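Local coordinates for branched-chain-amino-acid aminotransferase (Pseudomonas sp. UW4, PDB 6JIF), which catalyses the pyridoxal-phosphate-dependent transfer of amino groups between branched-chain amino acids and 2-oxo acids, as a class IV aminotransferase, at residues 62-65 and 70-73; 121-126 and 165-170. All coordinates share one frame; numbering follows the deposited sequence.

Contact 1 (62-65 and 70-73); sequences LHIS and ALHY
Ile64 and Leu71 meet in a small, mainly apolar contact between the end of strand 61-65 and the short helix 69-72 that follows it, at the dimer interface. The two branch ends meet head-on, Ile64 CD1 lying 3.6 Å from Leu71 CD1 and 4.0 Å from Leu71 CG. With chi1 at 64° the CG1 of Ile64 is flanked by N and C of its own residue, and CD1 extends beyond it toward the leucine. Leu71 CD1 also lies 4.0 Å from the carbonyl O of Ser65, so the same methyl touches the isoleucine end and brushes the carbonyl at the close of the strand. The backbones stay well apart: even the nearest CA atoms, those of Ser65 and Leu71, are separated by 9.1 Å.

No hydrogen bond joins the segments directly; bonds to the intervening turn do the tying. Ser65 OG bonds to Gly67 N, Ser65 O to the hydroxyl of Ser68, and His72 NE2 to Glu66 O. From elsewhere in the chain, Asp155 OD1 also bonds to Ser65 OG, and Val153 of strand 143-153 touches Ile64. In the second subunit, a strand pairs antiparallel with Leu62, His63 and Ile64, carrying the sheet across the interface, and Leu71 packs on Leu71 of that subunit. Only 99 Å² is buried between the segments, and methyl-to-methyl contact imposes little direction. The course of the turn is therefore probably set more by its hydrogen bonds and by the neighbouring subunit than by the Ile64-Leu71 pair.

Contact 2 (121-126 and 165-170); sequences IEACKA and FIFSIF
Ile169 drives its CD1 methyl against helix 117-130, meeting Ala123 CB at 3.6 Å. The same methyl lies 3.9 Å from the backbone N of Cys124 and 4.0 Å from Cys124 SG, so it rests on the helix backbone as well as on two side chains. Its reach comes from CG1 being turned beside the backbone N (chi1 -45°), opposite the carbonyl carbon, while chi2 (168°) extends CD1 outward. Ala123 offers just a methyl group to this packing. The closest CA pair, Cys124 and Ile169, is 7.1 Å apart. Helix 121-126 lies over one face of the antiparallel sheet to which strand 164-174 belongs, its axis 9.1 Å from that of strand 165-170 and turned 35° from it: a helix packed on a sheet in the alpha/beta architecture of this class IV aminotransferase. Phe167, two residues before Ile169, joins more loosely: its CE2 is 4.3 Å from Ala123 CB, approached obliquely, while the ring also packs on Met103, Val115 and Val150. Tyr42 touches Ala123, and Leu146 touches Cys124. Elsewhere on the helix the packing gives way to solvent, where Glu122 is exposed and Lys125 partly so, neither touching the strand.

How the contacts relate
Contact 1 precedes contact 2 along the chain, closing before the helix of contact 2 begins, and their centres are 18 Å apart. They nonetheless touch: Ile64 CG2 of contact 1 lies 3.9 Å from Ile166 CD1 on strand 165-170, the strand that presents Phe167 and Ile169 to the helix in contact 2. Strand 143-153 borders both, and on the contact 2 side its Pro148 packs against Ile169. Contact 1 faces the second subunit, whereas contact 2 belongs mainly to the interior of one chain. Neither includes a residue of the cofactor pocket; the Cys124 side chain remains about 13 Å from the bound pyridoxal-5'-phosphate.

Contact 1 (62-65 and 70-73)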
# COMPACT_ATOMS: atom_id res chain seq x y z
N LEU B 62 -14.40 5.97 12.50
CA LEU B 62 -13.83 7.14 11.83
C LEU B 62 -14.81 7.56 10.74
O LEU B 62 -15.46 6.73 10.09
CB LEU B 62 -12.44 6.84 11.21
CG LEU B 62 -11.26 6.53 12.16
CD1 LEU B 62 -10.01 6.02 11.42
CD2 LEU B 62 -10.92 7.78 12.88
N HIS B 63 -14.93 8.86 10.54
CA HIS B 63 -15.90 9.39 9.60
C HIS B 63 -15.13 10.22 8.57
O HIS B 63 -14.79 11.37 8.83
CB HIS B 63 -16.94 10.20 10.34
CG HIS B 63 -17.52 9.48 11.51
ND1 HIS B 63 -18.57 8.60 11.38
CD2 HIS B 63 -17.20 9.51 12.83
CE1 HIS B 63 -18.89 8.12 12.57
NE2 HIS B 63 -18.08 8.66 13.47
N ILE B 64 -14.80 9.62 7.44
CA ILE B 64 -13.82 10.22 6.54
C ILE B 64 -14.36 10.23 5.12
O ILE B 64 -15.24 9.44 4.77
CB ILE B 64 -12.46 9.50 6.62
CG1 ILE B 64 -12.59 8.04 6.14
CG2 ILE B 64 -11.98 9.54 8.10
CD1 ILE B 64 -11.25 7.26 6.02
N SER B 65 -13.88 11.18 4.34
CA SER B 65 -14.39 11.32 2.98
C SER B 65 -14.25 10.04 2.18
O SER B 65 -13.29 9.28 2.36
CB SER B 65 -13.63 12.42 2.24
OG SER B 65 -14.06 12.47 0.87
N ALA B 70 -6.12 7.99 2.09
CA ALA B 70 -5.77 6.80 2.84
C ALA B 70 -6.49 5.59 2.29
O ALA B 70 -6.00 4.48 2.53
CB ALA B 70 -6.12 6.98 4.31
N LEU B 71 -7.63 5.78 1.62
CA LEU B 71 -8.46 4.69 1.11
C LEU B 71 -8.24 4.43 -0.37
O LEU B 71 -8.58 3.34 -0.84
CB LEU B 71 -9.97 4.93 1.35
CG LEU B 71 -10.39 5.04 2.84
CD1 LEU B 71 -11.82 5.57 2.86
CD2 LEU B 71 -10.22 3.72 3.66
N HIS B 72 -7.69 5.38 -1.10
CA HIS B 72 -7.48 5.21 -2.53
C HIS B 72 -6.03 5.06 -2.90
O HIS B 72 -5.73 4.32 -3.82
CB HIS B 72 -8.02 6.40 -3.31
CG HIS B 72 -9.51 6.49 -3.27
ND1 HIS B 72 -10.28 6.09 -4.33
CD2 HIS B 72 -10.35 6.80 -2.27
CE1 HIS B 72 -11.56 6.22 -4.01
NE2 HIS B 72 -11.63 6.64 -2.76
N TYR B 73 -5.13 5.80 -2.25
CA TYR B 73 -3.73 5.85 -2.67
C TYR B 73 -2.80 5.43 -1.55
O TYR B 73 -1.61 5.81 -1.55
CB TYR B 73 -3.40 7.26 -3.19
CG TYR B 73 -4.31 7.69 -4.28
CD1 TYR B 73 -4.29 7.08 -5.55
CD2 TYR B 73 -5.19 8.75 -4.09
CE1 TYR B 73 -5.11 7.53 -6.57
CE2 TYR B 73 -6.06 9.18 -5.11
CZ TYR B 73 -5.99 8.60 -6.33
OH TYR B 73 -6.82 9.03 -7.34

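Contact 2 (121-126 and 165-170)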
# COMPACT_ATOMS: atom_id res chain seq x y z
N ILE B 121 4.56 11.29 22.28
CA ILE B 121 4.67 10.53 23.53
C ILE B 121 3.58 10.94 24.50
O ILE B 121 2.97 10.07 25.14
CB ILE B 121 6.07 10.68 24.14
CG1 ILE B 121 7.14 10.14 23.17
CG2 ILE B 121 6.12 10.06 25.55
CD1 ILE B 121 8.56 10.25 23.72
N GLU B 122 3.27 12.25 24.59
CA GLU B 122 2.20 12.72 25.46
C GLU B 122 0.85 12.15 25.05
O GLU B 122 0.03 11.81 25.91
CB GLU B 122 2.13 14.26 25.46
CG GLU B 122 3.25 14.91 26.25
CD GLU B 122 3.45 14.36 27.66
OE1 GLU B 122 2.47 14.09 28.40
OE2 GLU B 122 4.62 14.21 28.05
N ALA B 123 0.59 12.04 23.75
CA ALA B 123 -0.67 11.43 23.31
C ALA B 123 -0.74 9.97 23.74
O ALA B 123 -1.79 9.49 24.18
CB ALA B 123 -0.83 11.52 21.80
N CYS B 124 0.37 9.26 23.60
CA CYS B 124 0.39 7.85 24.00
C CYS B 124 0.13 7.72 25.48
O CYS B 124 -0.67 6.86 25.90
CB CYS B 124 1.72 7.20 23.66
SG CYS B 124 2.07 6.96 21.90
N LYS B 125 0.79 8.56 26.29
CA LYS B 125 0.60 8.53 27.74
C LYS B 125 -0.84 8.84 28.12
O LYS B 125 -1.41 8.18 28.99
CB LYS B 125 1.56 9.50 28.45
CG LYS B 125 3.02 9.09 28.36
CD LYS B 125 3.91 10.10 29.01
CE LYS B 125 3.89 9.96 30.52
NZ LYS B 125 4.66 11.11 31.01
N ALA B 126 -1.47 9.79 27.44
CA ALA B 126 -2.86 10.11 27.75
C ALA B 126 -3.77 8.94 27.43
O ALA B 126 -4.71 8.66 28.18
CB ALA B 126 -3.30 11.36 26.96
N PHE B 165 -5.35 15.48 7.39
CA PHE B 165 -4.87 14.21 7.91
C PHE B 165 -5.45 13.96 9.31
O PHE B 165 -5.83 14.88 10.01
CB PHE B 165 -3.31 14.14 7.95
CG PHE B 165 -2.65 14.38 6.63
CD1 PHE B 165 -2.42 15.68 6.21
CD2 PHE B 165 -2.25 13.31 5.84
CE1 PHE B 165 -1.84 15.92 4.96
CE2 PHE B 165 -1.66 13.54 4.60
CZ PHE B 165 -1.45 14.83 4.18
N ILE B 166 -5.52 12.70 9.70
CA ILE B 166 -5.91 12.29 11.05
C ILE B 166 -4.73 11.56 11.69
O ILE B 166 -4.13 10.67 11.08
CB ILE B 166 -7.17 11.39 11.03
CG1 ILE B 166 -8.39 12.27 10.84
CG2 ILE B 166 -7.28 10.55 12.33
CD1 ILE B 166 -9.67 11.49 10.58
N PHE B 167 -4.41 11.93 12.94
CA PHE B 167 -3.48 11.18 13.79
C PHE B 167 -4.32 10.61 14.93
O PHE B 167 -5.04 11.35 15.59
CB PHE B 167 -2.37 12.10 14.31
CG PHE B 167 -1.53 11.47 15.38
CD1 PHE B 167 -1.07 10.16 15.21
CD2 PHE B 167 -1.24 12.15 16.54
CE1 PHE B 167 -0.31 9.54 16.21
CE2 PHE B 167 -0.47 11.55 17.56
CZ PHE B 167 0.01 10.28 17.40
N SER B 168 -4.35 9.30 15.08
CA SER B 168 -5.18 8.73 16.12
C SER B 168 -4.41 7.60 16.81
O SER B 168 -3.45 7.04 16.28
CB SER B 168 -6.52 8.26 15.50
OG SER B 168 -7.40 7.61 16.40
N ILE B 169 -4.79 7.31 18.04
CA ILE B 169 -4.17 6.21 18.77
C ILE B 169 -5.29 5.48 19.51
O ILE B 169 -5.95 6.07 20.37
CB ILE B 169 -3.08 6.64 19.79
CG1 ILE B 169 -2.13 7.69 19.19
CG2 ILE B 169 -2.36 5.41 20.44
CD1 ILE B 169 -1.24 8.34 20.20
N PHE B 170 -5.46 4.19 19.23
CA PHE B 170 -6.32 3.39 20.10
C PHE B 170 -5.47 2.34 20.80
O PHE B 170 -4.31 2.14 20.48
CB PHE B 170 -7.52 2.78 19.33
CG PHE B 170 -7.17 1.80 18.26
CD1 PHE B 170 -6.99 0.44 18.56
CD2 PHE B 170 -7.12 2.20 16.91
CE1 PHE B 170 -6.70 -0.49 17.57
CE2 PHE B 170 -6.81 1.24 15.93
CZ PHE B 170 -6.59 -0.10 16.27